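Long-range contacts in adherence and virulence protein A (Streptococcus pneumoniae, PDB 6PON), which probably binds host fibronectin and so helps Streptococcus pneumoniae adhere to host tissue: residues M123-L131 with L140-F148; T230-P241 with P251-Y262. All coordinates share one frame; numbering follows the deposited sequence.

Contact 1: residues M123-L131 with L140-F148; sequences MGKHSNILL and LEVIKHVGF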
loop_
_atom_site.group_PDB
_atom_site.type_symbol
_atom_site.label_atom_id
_atom_site.label_comp_id
_atom_site.label_asym_id
_atom_site.label_seq_id
_atom_site.Cartn_x
_atom_site.Cartn_y
_atom_site.Cartn_z
ATOM N N MET B 123 1.570 9.048 -32.024
ATOM C CA MET B 123 1.493 7.598 -32.167
ATOM C C MET B 123 2.707 7.075 -32.906
ATOM O O MET B 123 2.594 6.296 -33.855
ATOM C CB MET B 123 0.233 7.182 -32.927
ATOM C CG MET B 123 -1.070 7.755 -32.372
ATOM S SD MET B 123 -1.626 6.798 -30.961
ATOM C CE MET B 123 -2.924 7.839 -30.308
ATOM N N GLY B 124 3.889 7.526 -32.505
ATOM C CA GLY B 124 5.114 7.070 -33.128
ATOM C C GLY B 124 5.099 7.177 -34.641
ATOM O O GLY B 124 4.901 8.263 -35.193
ATOM N N LYS B 125 5.273 6.035 -35.313
ATOM C CA LYS B 125 5.322 5.988 -36.769
ATOM C C LYS B 125 4.052 6.554 -37.407
ATOM O O LYS B 125 4.095 7.062 -38.531
ATOM C CB LYS B 125 5.565 4.535 -37.200
ATOM C CG LYS B 125 4.915 4.115 -38.499
ATOM C CD LYS B 125 4.680 2.623 -38.526
ATOM C CE LYS B 125 5.906 1.918 -39.030
ATOM N NZ LYS B 125 6.167 2.289 -40.447
ATOM N N HIS B 126 2.925 6.502 -36.704
ATOM C CA HIS B 126 1.646 6.935 -37.240
ATOM C C HIS B 126 1.214 8.300 -36.732
ATOM O O HIS B 126 0.068 8.693 -36.960
ATOM C CB HIS B 126 0.576 5.900 -36.907
ATOM C CG HIS B 126 0.836 4.556 -37.514
ATOM N ND1 HIS B 126 1.180 4.390 -38.839
ATOM C CD2 HIS B 126 0.805 3.315 -36.974
ATOM C CE1 HIS B 126 1.347 3.104 -39.089
ATOM N NE2 HIS B 126 1.129 2.430 -37.973
ATOM N N SER B 127 2.092 9.026 -36.041
ATOM C CA SER B 127 1.751 10.366 -35.584
ATOM C C SER B 127 1.289 11.205 -36.760
ATOM O O SER B 127 1.740 11.012 -37.895
ATOM C CB SER B 127 2.942 11.037 -34.911
ATOM O OG SER B 127 3.407 10.256 -33.828
ATOM N N ASN B 128 0.353 12.115 -36.483
ATOM C CA ASN B 128 -0.242 12.935 -37.526
ATOM C C ASN B 128 -0.942 14.141 -36.909
ATOM O O ASN B 128 -1.233 14.176 -35.710
ATOM C CB ASN B 128 -1.218 12.120 -38.379
ATOM C CG ASN B 128 -1.146 12.486 -39.850
ATOM O OD1 ASN B 128 -0.927 13.647 -40.215
ATOM N ND2 ASN B 128 -1.308 11.488 -40.704
ATOM N N ILE B 129 -1.188 15.143 -37.755
ATOM C CA ILE B 129 -1.839 16.389 -37.369
ATOM C C ILE B 129 -2.929 16.652 -38.391
ATOM O O ILE B 129 -2.669 16.632 -39.600
ATOM C CB ILE B 129 -0.851 17.572 -37.305
ATOM C CG1 ILE B 129 0.247 17.316 -36.264
ATOM C CG2 ILE B 129 -1.575 18.876 -36.980
ATOM C CD1 ILE B 129 1.377 18.367 -36.293
ATOM N N LEU B 130 -4.152 16.864 -37.909
ATOM C CA LEU B 130 -5.330 16.883 -38.755
ATOM C C LEU B 130 -6.213 18.047 -38.348
ATOM O O LEU B 130 -6.324 18.367 -37.159
ATOM C CB LEU B 130 -6.125 15.561 -38.654
ATOM C CG LEU B 130 -5.338 14.232 -38.702
ATOM C CD1 LEU B 130 -4.917 13.735 -37.291
ATOM C CD2 LEU B 130 -6.082 13.139 -39.471
ATOM N N LEU B 131 -6.817 18.686 -39.340
ATOM C CA LEU B 131 -7.859 19.682 -39.138
ATOM C C LEU B 131 -9.166 19.084 -39.646
ATOM O O LEU B 131 -9.233 18.582 -40.770
ATOM C CB LEU B 131 -7.536 20.985 -39.877
ATOM C CG LEU B 131 -8.518 22.130 -39.594
ATOM C CD1 LEU B 131 -8.364 22.705 -38.161
ATOM C CD2 LEU B 131 -8.415 23.214 -40.644
ATOM N N LEU B 140 -10.463 18.412 -43.200
ATOM C CA LEU B 140 -10.188 19.524 -44.099
ATOM C C LEU B 140 -8.782 19.422 -44.683
ATOM O O LEU B 140 -8.564 19.761 -45.854
ATOM C CB LEU B 140 -10.394 20.845 -43.362
ATOM C CG LEU B 140 -11.845 21.066 -42.902
ATOM C CD1 LEU B 140 -11.930 22.145 -41.798
ATOM C CD2 LEU B 140 -12.785 21.391 -44.128
ATOM N N GLU B 141 -7.825 18.935 -43.898
ATOM C CA GLU B 141 -6.434 18.800 -44.328
ATOM C C GLU B 141 -5.669 18.062 -43.227
ATOM O O GLU B 141 -6.130 17.962 -42.087
ATOM C CB GLU B 141 -5.829 20.180 -44.650
ATOM C CG GLU B 141 -4.479 20.241 -45.349
ATOM C CD GLU B 141 -4.221 19.198 -46.439
ATOM O OE1 GLU B 141 -4.116 19.569 -47.627
ATOM O OE2 GLU B 141 -4.042 18.004 -46.108
ATOM N N VAL B 142 -4.518 17.507 -43.586
ATOM C CA VAL B 142 -3.842 16.583 -42.690
ATOM C C VAL B 142 -2.375 16.522 -43.082
ATOM O O VAL B 142 -2.040 16.373 -44.264
ATOM C CB VAL B 142 -4.495 15.188 -42.716
ATOM C CG1 VAL B 142 -4.716 14.721 -44.150
ATOM C CG2 VAL B 142 -3.630 14.184 -41.980
ATOM N N ILE B 143 -1.489 16.633 -42.090
ATOM C CA ILE B 143 -0.104 16.936 -42.401
ATOM C C ILE B 143 0.615 15.758 -43.036
ATOM O O ILE B 143 1.592 15.963 -43.761
ATOM C CB ILE B 143 0.613 17.442 -41.143
ATOM C CG1 ILE B 143 1.712 18.432 -41.535
ATOM C CG2 ILE B 143 1.152 16.270 -40.312
ATOM C CD1 ILE B 143 2.330 19.121 -40.348
ATOM N N LYS B 144 0.154 14.529 -42.814
ATOM C CA LYS B 144 0.721 13.360 -43.484
ATOM C C LYS B 144 -0.407 12.608 -44.179
ATOM O O LYS B 144 -1.141 11.854 -43.533
ATOM C CB LYS B 144 1.451 12.453 -42.506
ATOM C CG LYS B 144 2.955 12.643 -42.528
ATOM C CD LYS B 144 3.670 11.535 -41.758
ATOM C CE LYS B 144 3.581 11.752 -40.268
ATOM N NZ LYS B 144 3.887 10.504 -39.503
ATOM N N HIS B 145 -0.541 12.799 -45.492
ATOM C CA HIS B 145 -1.574 12.083 -46.230
ATOM C C HIS B 145 -1.275 10.589 -46.242
ATOM O O HIS B 145 -0.125 10.169 -46.385
ATOM C CB HIS B 145 -1.682 12.613 -47.657
ATOM C CG HIS B 145 -2.231 14.001 -47.743
ATOM N ND1 HIS B 145 -2.722 14.539 -48.915
ATOM C CD2 HIS B 145 -2.363 14.967 -46.802
ATOM C CE1 HIS B 145 -3.145 15.770 -48.690
ATOM N NE2 HIS B 145 -2.934 16.058 -47.418
ATOM N N VAL B 146 -2.312 9.777 -46.042
ATOM C CA VAL B 146 -2.192 8.320 -46.110
ATOM C C VAL B 146 -3.360 7.820 -46.943
ATOM O O VAL B 146 -4.516 7.926 -46.520
ATOM C CB VAL B 146 -2.186 7.645 -44.730
ATOM C CG1 VAL B 146 -1.566 6.238 -44.834
ATOM C CG2 VAL B 146 -1.452 8.491 -43.689
ATOM N N GLY B 147 -3.068 7.296 -48.127
ATOM C CA GLY B 147 -4.111 6.893 -49.042
ATOM C C GLY B 147 -4.723 5.563 -48.670
ATOM O O GLY B 147 -4.320 4.886 -47.721
ATOM N N PHE B 148 -5.725 5.180 -49.451
ATOM C CA PHE B 148 -6.347 3.877 -49.284
ATOM C C PHE B 148 -5.408 2.755 -49.729
ATOM O O PHE B 148 -4.693 2.881 -50.729
ATOM C CB PHE B 148 -7.644 3.820 -50.085
ATOM C CG PHE B 148 -8.333 2.489 -50.028
ATOM C CD1 PHE B 148 -9.160 2.169 -48.964
ATOM C CD2 PHE B 148 -8.161 1.560 -51.043
ATOM C CE1 PHE B 148 -9.804 0.944 -48.913
ATOM C CE2 PHE B 148 -8.803 0.329 -50.995
ATOM C CZ PHE B 148 -9.622 0.020 -49.929
#
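A β-hairpin of strands 128-133 and 139-142 closes one edge of the five-stranded antiparallel sheet, and L130 pairs with V142 and L131 with E141 across it. L131 faces two residues, L140 and E141, so the pairing holds a classic β bulge. L131 N donates to E141 O at 2.9 Å. L131 O takes L140 N at 2.7 Å and, weakly, E141 N. L130 and V142 form a non-hydrogen-bonded pair. Their side chains lie side by side and point the same way, with L130 CD2 against V142 CG2. Beyond this pair, I143 N reaches I129 O at 2.8 Å.

Where the strand pairing gives out, the N128 side chain continues it. Its amide works like a peptide group facing K144. N128 ND2 donates to K144 O at 2.9 Å in a nearly straight bond (176°), within the plane of both groups. N128 OD1 accepts from K144 N at 2.9 Å and also from I129 N, so the amide is held at both ends, which probably fixes its flip. The methyls V142 CG2 and I143 CG2 pack against OD1. I143 CG2 sits between its own backbone N and carbonyl carbon, and this turns it onto I129 CB at 3.8 Å.

On the second strand, E141 OE2 takes V142 N with its anti lone pair and H145 NE2 with its syn lone pair. This ties the strand to the chain that leaves it. Helix 74-83 lies against E141 and I143 through F75. At the far end the K144 chain bends at chi3 (-77°) and runs back to the turn before the first strand. There K144 NZ donates to S127 O at 2.7 Å.

Contact 2: residues T230-P241 with P251-Y262; sequences TKPCLTETSFSP and PFANLSDLLDTY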
loop_
_atom_site.group_PDB
_atom_site.type_symbol
_atom_site.label_atom_id
_atom_site.label_comp_id
_atom_site.label_asym_id
_atom_site.label_seq_id
_atom_site.Cartn_x
_atom_site.Cartn_y
_atom_site.Cartn_z
ATOM N N THR B 230 -0.665 0.183 19.991
ATOM C CA THR B 230 -1.758 -0.692 20.418
ATOM C C THR B 230 -3.055 0.108 20.535
ATOM O O THR B 230 -3.076 1.197 21.119
ATOM C CB THR B 230 -1.417 -1.363 21.768
ATOM O OG1 THR B 230 -0.193 -2.103 21.666
ATOM C CG2 THR B 230 -2.513 -2.327 22.195
ATOM N N LYS B 231 -4.135 -0.440 19.976
ATOM C CA LYS B 231 -5.461 0.177 19.999
ATOM C C LYS B 231 -6.487 -0.928 20.169
ATOM O O LYS B 231 -7.069 -1.411 19.192
ATOM C CB LYS B 231 -5.741 0.953 18.712
ATOM C CG LYS B 231 -4.808 2.111 18.445
ATOM C CD LYS B 231 -5.509 3.431 18.699
ATOM C CE LYS B 231 -4.520 4.579 18.842
ATOM N NZ LYS B 231 -3.689 4.432 20.070
ATOM N N PRO B 232 -6.747 -1.352 21.404
ATOM C CA PRO B 232 -7.613 -2.522 21.612
ATOM C C PRO B 232 -9.035 -2.278 21.116
ATOM O O PRO B 232 -9.655 -1.260 21.427
ATOM C CB PRO B 232 -7.570 -2.727 23.131
ATOM C CG PRO B 232 -6.386 -1.956 23.603
ATOM C CD PRO B 232 -6.249 -0.804 22.672
ATOM N N CYS B 233 -9.548 -3.220 20.320
ATOM C CA CYS B 233 -10.933 -3.174 19.864
ATOM C C CYS B 233 -11.509 -4.581 19.813
ATOM O O CYS B 233 -10.786 -5.559 19.603
ATOM C CB CYS B 233 -11.087 -2.559 18.460
ATOM S SG CYS B 233 -10.226 -1.015 18.194
ATOM N N LEU B 234 -12.822 -4.667 19.979
ATOM C CA LEU B 234 -13.544 -5.880 19.633
ATOM C C LEU B 234 -13.738 -5.984 18.120
ATOM O O LEU B 234 -13.591 -5.011 17.376
ATOM C CB LEU B 234 -14.900 -5.907 20.326
ATOM C CG LEU B 234 -14.838 -6.010 21.850
ATOM C CD1 LEU B 234 -16.061 -5.380 22.427
ATOM C CD2 LEU B 234 -14.729 -7.460 22.330
ATOM N N THR B 235 -14.060 -7.189 17.666
ATOM C CA THR B 235 -14.572 -7.397 16.317
ATOM C C THR B 235 -15.931 -8.084 16.434
ATOM O O THR B 235 -16.446 -8.300 17.541
ATOM C CB THR B 235 -13.603 -8.217 15.451
ATOM O OG1 THR B 235 -13.580 -9.571 15.908
ATOM C CG2 THR B 235 -12.189 -7.669 15.516
ATOM N N GLU B 236 -16.492 -8.457 15.279
ATOM C CA GLU B 236 -17.797 -9.112 15.249
ATOM C C GLU B 236 -17.803 -10.382 16.091
ATOM O O GLU B 236 -18.736 -10.618 16.866
ATOM C CB GLU B 236 -18.204 -9.439 13.810
ATOM C CG GLU B 236 -18.062 -8.312 12.804
ATOM C CD GLU B 236 -19.058 -7.182 13.008
ATOM O OE1 GLU B 236 -20.002 -7.042 12.199
ATOM O OE2 GLU B 236 -18.906 -6.409 13.974
ATOM N N THR B 237 -16.761 -11.208 15.962
ATOM C CA THR B 237 -16.690 -12.495 16.645
ATOM C C THR B 237 -15.469 -12.625 17.555
ATOM O O THR B 237 -15.243 -13.700 18.136
ATOM C CB THR B 237 -16.667 -13.622 15.608
ATOM O OG1 THR B 237 -15.451 -13.526 14.855
ATOM C CG2 THR B 237 -17.850 -13.490 14.627
ATOM N N SER B 238 -14.664 -11.577 17.684
ATOM C CA SER B 238 -13.380 -11.739 18.347
ATOM C C SER B 238 -12.826 -10.402 18.821
ATOM O O SER B 238 -13.553 -9.574 19.382
ATOM C CB SER B 238 -12.392 -12.423 17.397
ATOM O OG SER B 238 -11.247 -12.884 18.089
ATOM N N PHE B 239 -11.540 -10.171 18.587
ATOM C CA PHE B 239 -10.918 -8.975 19.124
ATOM C C PHE B 239 -9.560 -8.815 18.476
ATOM O O PHE B 239 -8.969 -9.778 17.984
ATOM C CB PHE B 239 -10.781 -9.059 20.644
ATOM C CG PHE B 239 -10.137 -10.327 21.103
ATOM C CD1 PHE B 239 -8.754 -10.460 21.092
ATOM C CD2 PHE B 239 -10.905 -11.390 21.532
ATOM C CE1 PHE B 239 -8.153 -11.631 21.504
ATOM C CE2 PHE B 239 -10.308 -12.571 21.939
ATOM C CZ PHE B 239 -8.934 -12.691 21.918
ATOM N N SER B 240 -9.052 -7.600 18.515
ATOM C CA SER B 240 -7.829 -7.287 17.809
ATOM C C SER B 240 -7.042 -6.295 18.643
ATOM O O SER B 240 -7.611 -5.607 19.497
ATOM C CB SER B 240 -8.129 -6.728 16.406
ATOM O OG SER B 240 -8.950 -5.567 16.429
ATOM N N PRO B 241 -5.723 -6.226 18.444
ATOM C CA PRO B 241 -4.888 -5.303 19.222
ATOM C C PRO B 241 -4.755 -3.948 18.569
ATOM O O PRO B 241 -4.221 -3.021 19.187
ATOM C CB PRO B 241 -3.540 -6.012 19.243
ATOM C CG PRO B 241 -3.487 -6.657 17.855
ATOM C CD PRO B 241 -4.918 -7.047 17.518
ATOM N N PRO B 251 -13.076 1.457 21.021
ATOM C CA PRO B 251 -11.854 0.887 21.608
ATOM C C PRO B 251 -11.808 0.902 23.123
ATOM O O PRO B 251 -12.698 1.434 23.789
ATOM C CB PRO B 251 -10.743 1.763 21.023
ATOM C CG PRO B 251 -11.366 2.580 19.943
ATOM C CD PRO B 251 -12.820 2.686 20.253
ATOM N N PHE B 252 -10.752 0.303 23.670
ATOM C CA PHE B 252 -10.551 0.179 25.101
ATOM C C PHE B 252 -9.223 0.821 25.479
ATOM O O PHE B 252 -8.356 1.055 24.633
ATOM C CB PHE B 252 -10.566 -1.296 25.540
ATOM C CG PHE B 252 -11.898 -1.981 25.360
ATOM C CD1 PHE B 252 -12.343 -2.337 24.104
ATOM C CD2 PHE B 252 -12.688 -2.284 26.445
ATOM C CE1 PHE B 252 -13.560 -2.970 23.931
ATOM C CE2 PHE B 252 -13.910 -2.916 26.280
ATOM C CZ PHE B 252 -14.340 -3.259 25.018
ATOM N N ALA B 253 -9.067 1.102 26.765
ATOM C CA ALA B 253 -7.834 1.726 27.214
ATOM C C ALA B 253 -6.664 0.758 27.135
ATOM O O ALA B 253 -5.513 1.180 26.959
ATOM C CB ALA B 253 -7.995 2.260 28.635
ATOM N N ASN B 254 -6.928 -0.533 27.247
ATOM C CA ASN B 254 -5.832 -1.488 27.210
ATOM C C ASN B 254 -6.391 -2.869 26.921
ATOM O O ASN B 254 -7.603 -3.086 26.918
ATOM C CB ASN B 254 -5.064 -1.473 28.522
ATOM C CG ASN B 254 -5.988 -1.399 29.689
ATOM O OD1 ASN B 254 -6.716 -2.354 29.978
ATOM N ND2 ASN B 254 -6.010 -0.258 30.349
ATOM N N LEU B 255 -5.481 -3.805 26.699
ATOM C CA LEU B 255 -5.883 -5.136 26.292
ATOM C C LEU B 255 -6.542 -5.899 27.432
ATOM O O LEU B 255 -7.339 -6.806 27.170
ATOM C CB LEU B 255 -4.662 -5.884 25.752
ATOM C CG LEU B 255 -3.940 -5.104 24.647
ATOM C CD1 LEU B 255 -2.455 -5.455 24.548
ATOM C CD2 LEU B 255 -4.634 -5.315 23.321
ATOM N N SER B 256 -6.253 -5.529 28.678
ATOM C CA SER B 256 -6.891 -6.162 29.824
ATOM C C SER B 256 -8.387 -5.886 29.839
ATOM O O SER B 256 -9.196 -6.804 30.004
ATOM C CB SER B 256 -6.240 -5.663 31.121
ATOM O OG SER B 256 -7.184 -5.594 32.199
ATOM N N ASP B 257 -8.774 -4.619 29.682
ATOM C CA ASP B 257 -10.187 -4.267 29.648
ATOM C C ASP B 257 -10.884 -4.918 28.462
ATOM O O ASP B 257 -12.041 -5.343 28.569
ATOM C CB ASP B 257 -10.355 -2.747 29.565
ATOM C CG ASP B 257 -9.874 -2.010 30.807
ATOM O OD1 ASP B 257 -9.294 -2.632 31.733
ATOM O OD2 ASP B 257 -10.069 -0.777 30.836
ATOM N N LEU B 258 -10.211 -4.962 27.312
ATOM C CA LEU B 258 -10.792 -5.608 26.133
ATOM C C LEU B 258 -11.089 -7.085 26.412
ATOM O O LEU B 258 -12.200 -7.573 26.156
ATOM C CB LEU B 258 -9.848 -5.443 24.931
ATOM C CG LEU B 258 -10.092 -6.342 23.713
ATOM C CD1 LEU B 258 -11.431 -6.027 23.095
ATOM C CD2 LEU B 258 -8.994 -6.199 22.649
ATOM N N LEU B 259 -10.118 -7.801 26.980
ATOM C CA LEU B 259 -10.276 -9.236 27.198
ATOM C C LEU B 259 -11.206 -9.547 28.377
ATOM O O LEU B 259 -12.026 -10.463 28.284
ATOM C CB LEU B 259 -8.897 -9.863 27.391
ATOM C CG LEU B 259 -8.057 -9.848 26.118
ATOM C CD1 LEU B 259 -6.716 -10.489 26.358
ATOM C CD2 LEU B 259 -8.799 -10.571 24.987
ATOM N N ASP B 260 -11.119 -8.783 29.477
ATOM C CA ASP B 260 -12.095 -8.932 30.566
ATOM C C ASP B 260 -13.514 -8.857 30.023
ATOM O O ASP B 260 -14.376 -9.669 30.378
ATOM C CB ASP B 260 -11.906 -7.851 31.645
ATOM C CG ASP B 260 -10.704 -8.107 32.560
ATOM O OD1 ASP B 260 -10.059 -9.175 32.442
ATOM O OD2 ASP B 260 -10.407 -7.240 33.413
ATOM N N THR B 261 -13.751 -7.903 29.115
ATOM C CA THR B 261 -15.075 -7.708 28.545
ATOM C C THR B 261 -15.431 -8.835 27.585
ATOM O O THR B 261 -16.559 -9.344 27.604
ATOM C CB THR B 261 -15.124 -6.352 27.831
ATOM O OG1 THR B 261 -14.849 -5.310 28.772
ATOM C CG2 THR B 261 -16.482 -6.128 27.171
ATOM N N TYR B 262 -14.491 -9.232 26.727
ATOM C CA TYR B 262 -14.792 -10.306 25.793
ATOM C C TYR B 262 -15.149 -11.598 26.520
ATOM O O TYR B 262 -16.078 -12.303 26.116
ATOM C CB TYR B 262 -13.615 -10.530 24.859
ATOM C CG TYR B 262 -13.850 -11.619 23.871
ATOM C CD1 TYR B 262 -14.613 -11.385 22.735
ATOM C CD2 TYR B 262 -13.311 -12.891 24.064
ATOM C CE1 TYR B 262 -14.844 -12.374 21.807
ATOM C CE2 TYR B 262 -13.543 -13.910 23.133
ATOM C CZ TYR B 262 -14.312 -13.634 22.004
ATOM O OH TYR B 262 -14.540 -14.600 21.062
#
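P251 opens the second segment against C233, with its CB 4.0 Å from C233 SG. The next residue, F252, makes the backbone link: its N donates to P232 O at 2.9 Å. The F252 ring presents its edge to L234, where CZ meets CD1. N254 is the N-cap of helix 255-263, and its OD1 accepts from D257 N. The P232 ring sits over this helix start, with CG 3.4 Å from N254 C. L255 follows, and L255 CD2 touches both P232 CG and T230 CG2. The hydroxyl of T230 is bonded to H10 of the second subunit.

One turn on, L258 points toward the hairpin. Its CG is anti to the backbone N (chi1 165°), which carries the two methyls up to the strands. L258 CD1 packs on L234 CG at 3.6 Å, and CD2 touches P232 CB and F239 CB. L259 CD2 stands over the centre of the F239 ring in a CH-pi contact, 3.7 Å from the centroid. D260 bonds instead to T62, Q63 and Q60 of the second subunit.

Y262 comes last and meets the hairpin's aromatic residue. F239 turns its edge to the face of the Y262 ring, with centroids 4.9 Å apart and planes at 70°. The F239 ring thus has L259 on one face and Y262 at its edge, and it also meets F7 of the second subunit edge-to-face. The phenol reaches past it to the hairpin turn, where Y262 OH donates to T237 O at 3.1 Å. L234 CD2 lies at the edge of the tyrosine ring. The whole is a β-hairpin, strands 233-235 and 239-240, laid on a helix capped by N254 beside the partner subunit.

How the contacts relate
Contact 1 and contact 2 lie on opposite sides of the chain's centre. Their centres are 67 Å apart and their nearest atoms about 48 Å apart, so they do not touch. Along the chain they come in series, with contact 1 closed before contact 2 opens, and helix 204-225 is among the elements between them. Contact 1 finishes the edge of a sheet, and no other chain of the assembly touches it. Contact 2 joins a hairpin to a helix far out along the chain, and the second subunit reaches many of its residues. One therefore belongs to a single subunit's fold, while the other also contributes to the dimer.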